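Local atomic coordinates of maleylacetoacetate isomerase (Anaeromyxobacter dehalogenans, PDB entry 4IGJ), a protein that probably catalyses the glutathione-dependent isomerisation of maleylacetoacetate to fumarylacetoacetate, as a zeta-class member of the glutathione S-transferase superfamily. Residues A[91-96]-A[187-192]; A[117-122]-A[177-182]; A[196-201]-A[212-217]. All coordinates share one frame; numbering follows the deposited sequence. Where two conformers were deposited one is given.

Interaction 1 of 3, residues A[91-96]-A[187-192]; sequences VQSMAI and DCYLVP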
ATOM      1  N   VAL A  91       1.705 -13.281   0.858  1.00 10.14           N
ATOM      2  CA  VAL A  91       1.461 -12.286   1.897  1.00 10.15           C
ATOM      3  C   VAL A  91       1.269 -10.898   1.301  1.00  7.89           C
ATOM      4  O   VAL A  91       1.620 -10.674   0.145  1.00  8.99           O
ATOM      5  CB  VAL A  91       2.603 -12.259   2.946  1.00 11.47           C
ATOM      6  CG1 VAL A  91       2.729 -13.621   3.639  1.00 16.81           C
ATOM      7  CG2 VAL A  91       3.927 -11.854   2.307  1.00 13.19           C
ATOM      8  N   GLN A  92       0.740  -9.981   2.118  1.00  9.63           N
ATOM      9  CA  GLN A  92       0.397  -8.593   1.754  1.00  8.69           C
ATOM     10  C   GLN A  92      -0.843  -8.552   0.886  1.00  9.05           C
ATOM     11  O   GLN A  92      -0.850  -9.077  -0.224  1.00  8.49           O
ATOM     12  CB  GLN A  92       1.554  -7.836   1.092  1.00  9.25           C
ATOM     13  CG  GLN A  92       2.650  -7.410   2.055  1.00 13.54           C
ATOM     14  CD  GLN A  92       2.238  -6.244   2.962  1.00 16.45           C
ATOM     15  OE1 GLN A  92       1.290  -5.511   2.675  1.00 17.11           O
ATOM     16  NE2 GLN A  92       2.960  -6.074   4.059  1.00 26.30           N
ATOM     17  N   SER A  93      -1.899  -7.931   1.394  1.00  7.40           N
ATOM     18  CA  SER A  93      -3.186  -7.940   0.695  1.00  8.04           C
ATOM     19  C   SER A  93      -3.112  -7.539  -0.780  1.00  7.19           C
ATOM     20  O   SER A  93      -3.725  -8.186  -1.626  1.00  8.14           O
ATOM     21  CB  SER A  93      -4.243  -7.102   1.434  1.00  9.66           C
ATOM     22  OG  SER A  93      -3.922  -5.709   1.420  1.00  8.52           O
ATOM     23  N   MET A  94      -2.353  -6.498  -1.109  1.00  6.33           N
ATOM     24  CA  MET A  94      -2.326  -6.044  -2.494  1.00  6.80           C
ATOM     25  C   MET A  94      -1.597  -7.031  -3.380  1.00  6.60           C
ATOM     26  O   MET A  94      -2.020  -7.279  -4.508  1.00  7.77           O
ATOM     27  CB  MET A  94      -1.711  -4.652  -2.628  1.00  8.13           C
ATOM     28  CG  MET A  94      -1.979  -4.010  -3.994  1.00  8.64           C
ATOM     29  SD  MET A  94      -3.690  -3.467  -4.123  1.00 11.66           S
ATOM     30  CE  MET A  94      -3.747  -2.817  -5.797  1.00 12.09           C
ATOM     31  N   ALA A  95      -0.519  -7.626  -2.870  1.00  6.41           N
ATOM     32  CA  ALA A  95       0.214  -8.631  -3.640  1.00  7.10           C
ATOM     33  C   ALA A  95      -0.643  -9.872  -3.865  1.00  7.20           C
ATOM     34  O   ALA A  95      -0.641 -10.443  -4.960  1.00  7.39           O
ATOM     35  CB  ALA A  95       1.516  -9.012  -2.939  1.00  8.69           C
ATOM     36  N   ILE A  96      -1.393 -10.279  -2.844  1.00  6.71           N
ATOM     37  CA  ILE A  96      -2.292 -11.426  -2.949  1.00  7.83           C
ATOM     38  C   ILE A  96      -3.384 -11.146  -3.973  1.00  7.77           C
ATOM     39  O   ILE A  96      -3.659 -11.976  -4.849  1.00  7.70           O
ATOM     40  CB  ILE A  96      -2.939 -11.762  -1.589  1.00  7.84           C
ATOM     41  CG1 ILE A  96      -1.876 -12.211  -0.585  1.00  8.79           C
ATOM     42  CG2 ILE A  96      -4.023 -12.841  -1.767  1.00  8.29           C
ATOM     43  CD1 ILE A  96      -2.388 -12.233   0.855  1.00  9.13           C
ATOM     44  N   ASP A 187     -13.115  -1.399  -4.426  1.00  7.89           N
ATOM     45  CA  ASP A 187     -14.187  -1.692  -3.483  1.00  8.27           C
ATOM     46  C   ASP A 187     -13.735  -2.669  -2.408  1.00  6.79           C
ATOM     47  O   ASP A 187     -14.235  -2.633  -1.284  1.00  9.35           O
ATOM     48  CB  ASP A 187     -15.399  -2.241  -4.225  1.00 10.07           C
ATOM     49  CG  ASP A 187     -15.837  -1.324  -5.343  1.00 11.51           C
ATOM     50  OD1 ASP A 187     -16.243  -0.185  -5.038  1.00 11.86           O
ATOM     51  OD2 ASP A 187     -15.752  -1.742  -6.517  1.00 12.25           O
ATOM     52  N   CYS A 188     -12.798  -3.545  -2.754  1.00  8.57           N
ATOM     53  CA  CYS A 188     -12.259  -4.510  -1.798  1.00  8.06           C
ATOM     54  C   CYS A 188     -11.533  -3.819  -0.647  1.00  7.07           C
ATOM     55  O   CYS A 188     -11.469  -4.357   0.467  1.00  7.93           O
ATOM     56  CB  CYS A 188     -11.328  -5.505  -2.496  1.00  8.28           C
ATOM     57  SG  CYS A 188     -12.158  -6.563  -3.735  1.00  9.50           S
ATOM     58  N   TYR A 189     -10.998  -2.628  -0.917  1.00  7.45           N
ATOM     59  CA  TYR A 189     -10.330  -1.806   0.100  1.00  7.22           C
ATOM     60  C   TYR A 189     -11.294  -0.837   0.795  1.00  7.29           C
ATOM     61  O   TYR A 189     -11.205  -0.629   2.009  1.00  8.15           O
ATOM     62  CB  TYR A 189      -9.131  -1.052  -0.520  1.00  7.70           C
ATOM     63  CG  TYR A 189      -7.932  -1.953  -0.682  1.00  7.35           C
ATOM     64  CD1 TYR A 189      -6.916  -1.955   0.261  1.00  7.44           C
ATOM     65  CD2 TYR A 189      -7.843  -2.838  -1.753  1.00  8.47           C
ATOM     66  CE1 TYR A 189      -5.824  -2.814   0.141  1.00  7.46           C
ATOM     67  CE2 TYR A 189      -6.761  -3.703  -1.871  1.00  7.71           C
ATOM     68  CZ  TYR A 189      -5.766  -3.686  -0.926  1.00  6.70           C
ATOM     69  OH  TYR A 189      -4.704  -4.546  -1.031  1.00  8.65           O
ATOM     70  N   LEU A 190     -12.211  -0.250   0.035  1.00  7.75           N
ATOM     71  CA  LEU A 190     -13.169   0.708   0.594  1.00  9.33           C
ATOM     72  C   LEU A 190     -14.072   0.103   1.671  1.00  9.36           C
ATOM     73  O   LEU A 190     -14.235   0.673   2.756  1.00  9.87           O
ATOM     74  CB  LEU A 190     -14.039   1.289  -0.517  1.00  9.35           C
ATOM     75  CG  LEU A 190     -15.143   2.210  -0.007  1.00 10.79           C
ATOM     76  CD1 LEU A 190     -14.538   3.443   0.616  1.00 13.41           C
ATOM     77  CD2 LEU A 190     -16.050   2.581  -1.160  1.00 14.89           C
ATOM     78  N   VAL A 191     -14.656  -1.052   1.373  1.00  7.73           N
ATOM     79  CA  VAL A 191     -15.687  -1.610   2.238  1.00  8.87           C
ATOM     80  C   VAL A 191     -15.180  -1.931   3.654  1.00  9.00           C
ATOM     81  O   VAL A 191     -15.788  -1.508   4.631  1.00  8.98           O
ATOM     82  CB  VAL A 191     -16.414  -2.781   1.544  1.00  7.77           C
ATOM     83  CG1 VAL A 191     -17.247  -3.578   2.543  1.00  8.91           C
ATOM     84  CG2 VAL A 191     -17.301  -2.240   0.427  1.00 10.38           C
ATOM     85  N   PRO A 192     -14.042  -2.621   3.780  1.00  7.38           N
ATOM     86  CA  PRO A 192     -13.562  -2.871   5.142  1.00  8.24           C
ATOM     87  C   PRO A 192     -13.148  -1.590   5.871  1.00  7.96           C
ATOM     88  O   PRO A 192     -13.272  -1.518   7.099  1.00 10.42           O
ATOM     89  CB  PRO A 192     -12.367  -3.804   4.918  1.00  6.35           C
ATOM     90  CG  PRO A 192     -12.701  -4.508   3.619  1.00  7.37           C
ATOM     91  CD  PRO A 192     -13.282  -3.403   2.784  1.00  7.55           C
TER
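Tyr-189 reaches out of helix 185-199 and sets its phenol oxygen against Ser-93 and Met-94 in the first turn of helix 93-103, where the thioredoxin-like N-terminal domain of the glutathione S-transferase fold meets its all-helical C-terminal domain. The phenol extends from one helix to the other. CG of Tyr-189 stands anti to its carbonyl carbon (chi1 -78°), which aims the long axis of the ring at the other helix. Ser-93 OG meets the phenol OH at 2.8 Å in a hydrogen bond that either hydroxyl could donate. Met-94 lies across the tyrosine at about a right angle, its chain bent at chi2 (74°), and brings the sulfur near the ring for an oblique Met-aromatic contact: SD is 4.6 Å from the centroid of the Tyr-189 ring, 52° off the normal. Ser-93 is a residue of the glutathione site, though no glutathione is bound to this chain, and its OG is also hydrogen-bonded to NH1 of Arg-38, another glutathione-binding residue. The bond from Tyr-189 thus makes the tyrosine a second-shell neighbour of that site, consistent with a part in fixing the serine hydroxyl. Asn-128 and Ala-124 of helix 114-128 pack on the tyrosine, and everything that touches here is buried. Met-94 SD lies 3.8 Å from both CE2 and CZ of Tyr-189, near the hydroxyl end of the ring.

Interaction 2 of 3, residues A[117-122]-A[177-182]; sequences RARVRA and FSHGDA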
ATOM      1  N   ARG A 117      -6.686   1.098 -14.698  1.00  8.08           N
ATOM      2  CA  ARG A 117      -5.907   0.288 -13.758  1.00  8.14           C
ATOM      3  C   ARG A 117      -5.164   1.159 -12.744  1.00  8.75           C
ATOM      4  O   ARG A 117      -5.151   0.857 -11.539  1.00  8.39           O
ATOM      5  CB  ARG A 117      -4.955  -0.646 -14.510  1.00  7.20           C
ATOM      6  CG  ARG A 117      -5.703  -1.667 -15.340  1.00  8.85           C
ATOM      7  CD  ARG A 117      -4.839  -2.351 -16.385  1.00  8.47           C
ATOM      8  NE  ARG A 117      -3.922  -3.322 -15.796  1.00 10.07           N
ATOM      9  CZ  ARG A 117      -4.260  -4.562 -15.469  1.00  7.29           C
ATOM     10  NH1 ARG A 117      -5.504  -4.990 -15.647  1.00  8.46           N
ATOM     11  NH2 ARG A 117      -3.348  -5.373 -14.957  1.00  9.13           N
ATOM     12  N   ALA A 118      -4.552   2.240 -13.226  1.00  7.06           N
ATOM     13  CA  ALA A 118      -3.849   3.166 -12.360  1.00  6.50           C
ATOM     14  C   ALA A 118      -4.792   3.845 -11.387  1.00  8.56           C
ATOM     15  O   ALA A 118      -4.436   4.029 -10.218  1.00  8.03           O
ATOM     16  CB  ALA A 118      -3.096   4.206 -13.195  1.00  7.27           C
ATOM     17  N   ARG A 119      -5.990   4.215 -11.837  0.60  8.31           N
ATOM     18  CA  ARG A 119      -6.975   4.829 -10.942  0.60  8.27           C
ATOM     19  C   ARG A 119      -7.404   3.845  -9.857  0.60  8.43           C
ATOM     20  O   ARG A 119      -7.455   4.179  -8.672  0.60  9.52           O
ATOM     21  CB  ARG A 119      -8.201   5.322 -11.723  0.60 12.23           C
ATOM     22  CG  ARG A 119      -9.270   5.960 -10.846  0.60 12.85           C
ATOM     23  CD  ARG A 119     -10.463   6.499 -11.639  0.60 20.10           C
ATOM     24  NE  ARG A 119     -11.458   7.129 -10.763  0.60 18.55           N
ATOM     25  CZ  ARG A 119     -12.467   6.487 -10.176  0.60 20.20           C
ATOM     26  NH1 ARG A 119     -12.637   5.191 -10.355  0.60 15.50           N
ATOM     27  NH2 ARG A 119     -13.311   7.144  -9.396  0.60 22.62           N
ATOM     28  N   VAL A 120      -7.717   2.623 -10.262  1.00  7.83           N
ATOM     29  CA  VAL A 120      -8.164   1.624  -9.288  1.00  7.31           C
ATOM     30  C   VAL A 120      -7.078   1.310  -8.267  1.00  7.36           C
ATOM     31  O   VAL A 120      -7.348   1.244  -7.060  1.00  7.96           O
ATOM     32  CB  VAL A 120      -8.630   0.329  -9.977  1.00  6.68           C
ATOM     33  CG1 VAL A 120      -8.862  -0.781  -8.958  1.00  9.91           C
ATOM     34  CG2 VAL A 120      -9.912   0.579 -10.764  1.00  9.24           C
ATOM     35  N   ARG A 121      -5.848   1.140  -8.743  1.00  6.97           N
ATOM     36  CA  ARG A 121      -4.758   0.892  -7.823  1.00  7.68           C
ATOM     37  C   ARG A 121      -4.542   2.063  -6.878  1.00  8.30           C
ATOM     38  O   ARG A 121      -4.230   1.860  -5.703  1.00  8.04           O
ATOM     39  CB  ARG A 121      -3.473   0.559  -8.583  1.00  7.32           C
ATOM     40  CG  ARG A 121      -3.474  -0.815  -9.233  1.00  7.41           C
ATOM     41  CD  ARG A 121      -2.120  -1.098  -9.850  1.00  8.04           C
ATOM     42  NE  ARG A 121      -2.010  -2.465 -10.366  1.00  6.70           N
ATOM     43  CZ  ARG A 121      -1.853  -2.787 -11.648  1.00  7.82           C
ATOM     44  NH1 ARG A 121      -1.790  -1.849 -12.593  1.00  9.75           N
ATOM     45  NH2 ARG A 121      -1.759  -4.066 -11.984  1.00  9.10           N
ATOM     46  N   ALA A 122      -4.706   3.284  -7.370  1.00  7.78           N
ATOM     47  CA  ALA A 122      -4.550   4.453  -6.508  1.00  7.02           C
ATOM     48  C   ALA A 122      -5.603   4.481  -5.406  1.00  7.38           C
ATOM     49  O   ALA A 122      -5.280   4.779  -4.261  1.00  7.96           O
ATOM     50  CB  ALA A 122      -4.578   5.752  -7.314  1.00  7.72           C
ATOM     51  N   PHE A 177     -20.227   1.870  -8.437  1.00 18.72           N
ATOM     52  CA  PHE A 177     -19.145   1.392  -7.566  1.00 16.35           C
ATOM     53  C   PHE A 177     -17.962   2.355  -7.594  1.00 19.71           C
ATOM     54  O   PHE A 177     -18.059   3.421  -8.186  1.00 18.86           O
ATOM     55  CB  PHE A 177     -18.727  -0.025  -7.967  1.00 14.67           C
ATOM     56  CG  PHE A 177     -19.808  -1.039  -7.778  1.00 16.53           C
ATOM     57  CD1 PHE A 177     -19.952  -1.700  -6.571  1.00 16.85           C
ATOM     58  CD2 PHE A 177     -20.705  -1.321  -8.798  1.00 19.25           C
ATOM     59  CE1 PHE A 177     -20.964  -2.633  -6.385  1.00 17.40           C
ATOM     60  CE2 PHE A 177     -21.717  -2.263  -8.619  1.00 18.01           C
ATOM     61  CZ  PHE A 177     -21.851  -2.910  -7.412  1.00 15.68           C
ATOM     62  N   SER A 178     -16.859   2.004  -6.937  1.00 14.60           N
ATOM     63  CA  SER A 178     -15.718   2.916  -6.866  1.00 14.13           C
ATOM     64  C   SER A 178     -15.179   3.289  -8.244  1.00 14.35           C
ATOM     65  O   SER A 178     -14.779   4.435  -8.470  1.00 18.26           O
ATOM     66  CB  SER A 178     -14.589   2.331  -6.018  1.00 12.43           C
ATOM     67  OG  SER A 178     -14.976   2.151  -4.663  1.00 15.02           O
ATOM     68  N   HIS A 179     -15.165   2.317  -9.151  1.00 14.84           N
ATOM     69  CA  HIS A 179     -14.720   2.549 -10.522  1.00 14.84           C
ATOM     70  C   HIS A 179     -15.711   1.923 -11.474  1.00 18.24           C
ATOM     71  O   HIS A 179     -15.791   0.700 -11.593  1.00 19.84           O
ATOM     72  CB  HIS A 179     -13.332   1.949 -10.762  1.00 14.83           C
ATOM     73  CG  HIS A 179     -12.784   2.232 -12.128  1.00 14.91           C
ATOM     74  ND1 HIS A 179     -12.173   3.419 -12.455  1.00 20.88           N
ATOM     75  CD2 HIS A 179     -12.760   1.474 -13.251  1.00 14.52           C
ATOM     76  CE1 HIS A 179     -11.793   3.387 -13.720  1.00 16.75           C
ATOM     77  NE2 HIS A 179     -12.133   2.211 -14.223  1.00 17.60           N
ATOM     78  N   GLY A 180     -16.473   2.771 -12.152  1.00 18.50           N
ATOM     79  CA  GLY A 180     -17.474   2.296 -13.083  1.00 21.53           C
ATOM     80  C   GLY A 180     -18.632   1.592 -12.407  1.00 17.70           C
ATOM     81  O   GLY A 180     -18.990   1.896 -11.265  1.00 18.91           O
ATOM     82  N   ASP A 181     -19.205   0.626 -13.114  1.00 17.71           N
ATOM     83  CA  ASP A 181     -20.476   0.045 -12.718  1.00 17.81           C
ATOM     84  C   ASP A 181     -20.368  -1.407 -12.255  1.00 22.39           C
ATOM     85  O   ASP A 181     -21.369  -2.120 -12.184  1.00 20.64           O
ATOM     86  CB  ASP A 181     -21.472   0.167 -13.872  1.00 21.23           C
ATOM     87  CG  ASP A 181     -21.705   1.609 -14.284  1.00 32.12           C
ATOM     88  OD1 ASP A 181     -21.895   2.458 -13.386  1.00 28.17           O
ATOM     89  OD2 ASP A 181     -21.691   1.896 -15.500  1.00 35.61           O
ATOM     90  N   ALA A 182     -19.153  -1.837 -11.928  1.00 18.72           N
ATOM     91  CA  ALA A 182     -18.948  -3.180 -11.395  1.00 17.32           C
ATOM     92  C   ALA A 182     -17.858  -3.156 -10.327  1.00 15.79           C
ATOM     93  O   ALA A 182     -17.023  -2.257 -10.315  1.00 14.51           O
ATOM     94  CB  ALA A 182     -18.591  -4.145 -12.506  1.00 22.28           C
TER
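The His-179 imidazole has the CG2 methyl of Val-120 on one face and the side chain of Arg-119 at its edge. The methyl sits 3.9 Å from the centroid of the His-179 ring, over the face, in a CH-pi contact displaced toward the rim. At the edge, NH1 of Arg-119 approaches ND1 of His-179 nearly in the ring plane, giving a bent 2.8 Å hydrogen bond with an N-H...N angle of 136°. The guanidinium is itself met at its edge: the Ser-178 carbonyl oxygen lies close to its plane and takes NH1 of Arg-119 at 3.0 Å and NH2 of Arg-119 at 3.2 Å, gripped end-on by two nitrogens. These bonds hold for the conformer described; a second was also deposited. Guanidinium and imidazole are turned 36° apart. CG of Arg-119 stands anti to the backbone N (chi1 179°) and the chain then runs extended to NE, joining helix 114-128 to the loop before helix 185-199 within the all-helical C-terminal domain of the glutathione S-transferase fold. Ser-178 uses its hydroxyl elsewhere, on Asp-187 OD1 in that helix. Arg-119 NH2 also makes weak hydrogen bonds to Ala-169 O and Asp-172 O. Replacing His-179 by an alanine would probably cost Arg-119 NH1 one of its two acceptors here and take away the ring face against which the CG2 methyl of Val-120 packs, leaving the Ser-178 carbonyl as the acceptor in residues 177-182. ND1 as acceptor is consistent with an imidazole unprotonated at that nitrogen, and the nearby positive charge would be expected to disfavour its protonation.

Interaction 3 of 3, residues A[196-201]-A[212-217]; sequences NARRFG and RVDEAC. With SO4 (sulfate ion), chain C.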
ATOM      1  N   ASN A 196     -14.390  -0.072   9.574  1.00  9.88           N
ATOM      2  CA  ASN A 196     -13.519   0.392  10.650  1.00 12.26           C
ATOM      3  C   ASN A 196     -13.852   1.820  11.077  1.00 13.01           C
ATOM      4  O   ASN A 196     -13.797   2.138  12.266  1.00 11.03           O
ATOM      5  CB  ASN A 196     -12.043   0.245  10.256  1.00 13.12           C
ATOM      6  CG  ASN A 196     -11.542  -1.182  10.382  1.00 18.40           C
ATOM      7  OD1 ASN A 196     -12.309  -2.102  10.654  1.00 18.99           O
ATOM      8  ND2 ASN A 196     -10.246  -1.372  10.161  1.00 24.46           N
ATOM      9  N   ALA A 197     -14.216   2.666  10.117  1.00 11.24           N
ATOM     10  CA  ALA A 197     -14.658   4.027  10.406  1.00 12.09           C
ATOM     11  C   ALA A 197     -15.828   3.999  11.381  1.00 13.68           C
ATOM     12  O   ALA A 197     -15.837   4.740  12.368  1.00 15.96           O
ATOM     13  CB  ALA A 197     -15.058   4.751   9.134  1.00 12.73           C
ATOM     14  N   ARG A 198     -16.801   3.132  11.114  1.00 12.23           N
ATOM     15  CA  ARG A 198     -17.971   3.012  11.985  1.00 14.59           C
ATOM     16  C   ARG A 198     -17.568   2.517  13.368  1.00 17.57           C
ATOM     17  O   ARG A 198     -18.016   3.057  14.377  1.00 17.60           O
ATOM     18  CB  ARG A 198     -19.028   2.096  11.355  1.00 13.98           C
ATOM     19  CG  ARG A 198     -19.668   2.687  10.110  1.00 16.23           C
ATOM     20  CD  ARG A 198     -20.748   1.793   9.534  1.00 18.46           C
ATOM     21  NE  ARG A 198     -21.084   2.195   8.171  1.00 26.32           N
ATOM     22  CZ  ARG A 198     -20.648   1.571   7.081  1.00 20.99           C
ATOM     23  NH1 ARG A 198     -19.882   0.497   7.194  1.00 22.27           N
ATOM     24  NH2 ARG A 198     -20.998   2.013   5.878  1.00 26.22           N
ATOM     25  N   ARG A 199     -16.700   1.511  13.411  1.00 13.97           N
ATOM     26  CA  ARG A 199     -16.188   0.952  14.659  1.00 16.57           C
ATOM     27  C   ARG A 199     -15.665   2.066  15.569  1.00 16.33           C
ATOM     28  O   ARG A 199     -15.910   2.061  16.782  1.00 22.36           O
ATOM     29  CB  ARG A 199     -15.062  -0.029  14.333  1.00 19.92           C
ATOM     30  CG  ARG A 199     -14.533  -0.843  15.489  1.00 24.28           C
ATOM     31  CD  ARG A 199     -13.952  -2.148  14.948  1.00 37.37           C
ATOM     32  NE  ARG A 199     -13.414  -3.008  15.994  1.00 42.51           N
ATOM     33  CZ  ARG A 199     -12.171  -2.929  16.456  1.00 45.89           C
ATOM     34  NH1 ARG A 199     -11.331  -2.021  15.972  1.00 49.11           N
ATOM     35  NH2 ARG A 199     -11.769  -3.754  17.409  1.00 48.79           N
ATOM     36  N   PHE A 200     -14.970   3.030  14.970  1.00 15.50           N
ATOM     37  CA  PHE A 200     -14.331   4.111  15.713  1.00 17.13           C
ATOM     38  C   PHE A 200     -15.256   5.303  15.926  1.00 17.55           C
ATOM     39  O   PHE A 200     -14.834   6.337  16.438  1.00 20.75           O
ATOM     40  CB  PHE A 200     -13.046   4.554  15.003  1.00 17.39           C
ATOM     41  CG  PHE A 200     -11.920   3.571  15.131  1.00 18.87           C
ATOM     42  CD1 PHE A 200     -11.392   3.276  16.379  1.00 21.71           C
ATOM     43  CD2 PHE A 200     -11.378   2.955  14.012  1.00 16.75           C
ATOM     44  CE1 PHE A 200     -10.353   2.364  16.513  1.00 26.76           C
ATOM     45  CE2 PHE A 200     -10.336   2.043  14.133  1.00 19.99           C
ATOM     46  CZ  PHE A 200      -9.822   1.750  15.385  1.00 27.89           C
ATOM     47  N   GLY A 201     -16.514   5.156  15.534  1.00 17.05           N
ATOM     48  CA  GLY A 201     -17.507   6.194  15.747  1.00 20.86           C
ATOM     49  C   GLY A 201     -17.325   7.414  14.872  1.00 21.47           C
ATOM     50  O   GLY A 201     -17.751   8.518  15.230  1.00 23.51           O
ATOM     51  N   ARG A 212     -22.947   5.470  -0.705  1.00 18.45           N
ATOM     52  CA  ARG A 212     -23.718   4.880  -1.790  1.00 17.94           C
ATOM     53  C   ARG A 212     -23.017   3.650  -2.364  1.00 18.13           C
ATOM     54  O   ARG A 212     -23.655   2.633  -2.634  1.00 18.07           O
ATOM     55  CB  ARG A 212     -23.964   5.914  -2.891  1.00 23.55           C
ATOM     56  N   VAL A 213     -21.699   3.741  -2.541  1.00 18.33           N
ATOM     57  CA  VAL A 213     -20.933   2.603  -3.039  1.00 18.54           C
ATOM     58  C   VAL A 213     -20.979   1.444  -2.045  1.00 17.84           C
ATOM     59  O   VAL A 213     -21.183   0.290  -2.434  1.00 16.46           O
ATOM     60  CB  VAL A 213     -19.473   2.991  -3.346  1.00 16.47           C
ATOM     61  CG1 VAL A 213     -18.644   1.749  -3.647  1.00 14.27           C
ATOM     62  CG2 VAL A 213     -19.419   3.956  -4.525  1.00 19.86           C
ATOM     63  N   ASP A 214     -20.797   1.760  -0.764  1.00 14.78           N
ATOM     64  CA  ASP A 214     -20.904   0.770   0.301  1.00 14.87           C
ATOM     65  C   ASP A 214     -22.262   0.059   0.253  1.00 18.48           C
ATOM     66  O   ASP A 214     -22.338  -1.158   0.402  1.00 15.76           O
ATOM     67  CB  ASP A 214     -20.719   1.456   1.656  1.00 15.29           C
ATOM     68  CG  ASP A 214     -20.437   0.483   2.790  1.00 19.29           C
ATOM     69  OD1 ASP A 214     -19.642  -0.468   2.611  1.00 13.29           O
ATOM     70  OD2 ASP A 214     -20.994   0.687   3.886  1.00 25.43           O
ATOM     71  N   GLU A 215     -23.328   0.827   0.031  1.00 16.31           N
ATOM     72  CA  GLU A 215     -24.670   0.253  -0.040  1.00 17.09           C
ATOM     73  C   GLU A 215     -24.819  -0.683  -1.239  1.00 14.84           C
ATOM     74  O   GLU A 215     -25.401  -1.759  -1.125  1.00 19.28           O
ATOM     75  CB  GLU A 215     -25.721   1.361  -0.090  1.00 18.63           C
ATOM     76  N   ALA A 216     -24.278  -0.269  -2.383  1.00 14.80           N
ATOM     77  CA  ALA A 216     -24.310  -1.086  -3.585  1.00 14.97           C
ATOM     78  C   ALA A 216     -23.557  -2.393  -3.394  1.00 19.30           C
ATOM     79  O   ALA A 216     -23.993  -3.445  -3.864  1.00 19.90           O
ATOM     80  CB  ALA A 216     -23.736  -0.314  -4.760  1.00 19.02           C
ATOM     81  N   CYS A 217     -22.419  -2.328  -2.710  1.00 14.49           N
ATOM     82  CA  CYS A 217     -21.630  -3.527  -2.473  1.00 15.64           C
ATOM     83  C   CYS A 217     -22.337  -4.469  -1.504  1.00 12.56           C
ATOM     84  O   CYS A 217     -22.326  -5.680  -1.678  1.00 14.13           O
ATOM     85  CB  CYS A 217     -20.251  -3.154  -1.911  1.00 13.35           C
ATOM     86  SG  CYS A 217     -19.129  -2.390  -3.095  1.00 12.98           S
TER
HETATM   87  S   SO4 C 301      -7.593  -3.565  11.279  1.00 18.79           S
HETATM   88  O1  SO4 C 301      -8.365  -2.783  12.227  1.00 32.06           O
HETATM   89  O2  SO4 C 301      -7.306  -2.745  10.106  1.00 21.01           O
HETATM   90  O3  SO4 C 301      -8.376  -4.732  10.910  1.00 27.78           O
HETATM   91  O4  SO4 C 301      -6.360  -4.006  11.908  1.00 27.77           O
HETATM   92  O   HOH W   1     -18.572  -1.445   4.966  1.00 12.26           O
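A long arginine and a short aspartate close this contact: the Arg-198 chain runs extended from CG to NE after CG leaves anti to the carbonyl carbon (chi1 -68°), and Asp-214 swings CG away from its own backbone N (chi1 -164°) to meet it. The pair bridges the C-terminal end of helix 185-199 and helix 208-218 in the all-helical domain of the glutathione S-transferase fold. The side chains come from opposite directions, and OD2 of Asp-214 comes to the edge of the Arg-198 guanidinium, near its plane, with guanidinium and carboxylate planes only 18° apart. Arg-198 NH2 makes a salt bridge to OD2 of Asp-214; the modelled distance of 2.4 Å is very short and doubtful. A water completes the link, accepting from Arg-198 NH1 and donating to Asp-214 OD1, so the guanidinium engages both carboxylate oxygens, one directly and one through water. The arginine is exposed, while Asp-214 also rests on Val-191 and Leu-194 of the facing helix. Just beyond Arg-198 the helix ends in a Schellman motif, with Gly-201, at positive phi, as its C-prime residue. On the same helix Asn-196 ND2 bonds Gln-135 OE1 and, weakly, a sulfate, probably from the crystallisation liquor, that Ser-34, Gln-132 and Gln-135 also hold. The bridging water stands 2.8 Å from Asp-214 OD1 and 3.2 Å from Arg-198 NH1.

Interaction 1 is core, interaction 2 only partly buried, and interaction 3 lies at the surface. Helix 185-199 takes part in interactions 1 and 3, facing the N-terminal domain near its start and helix 208-218 near its end. Interaction 2 lies inside the chain loop closed by interaction 1 and touches it where Met-94 CE packs 4.0 Å from Arg-121 CG. Chemistry follows depth: neutral hydroxyls and a sulfur-aromatic contact in the core, a cation on a backbone carbonyl and an imidazole at intermediate depth, and a water-assisted salt bridge outside. Segments of interactions 1 and 2 also touch the second subunit, whereas those of interaction 3 do not.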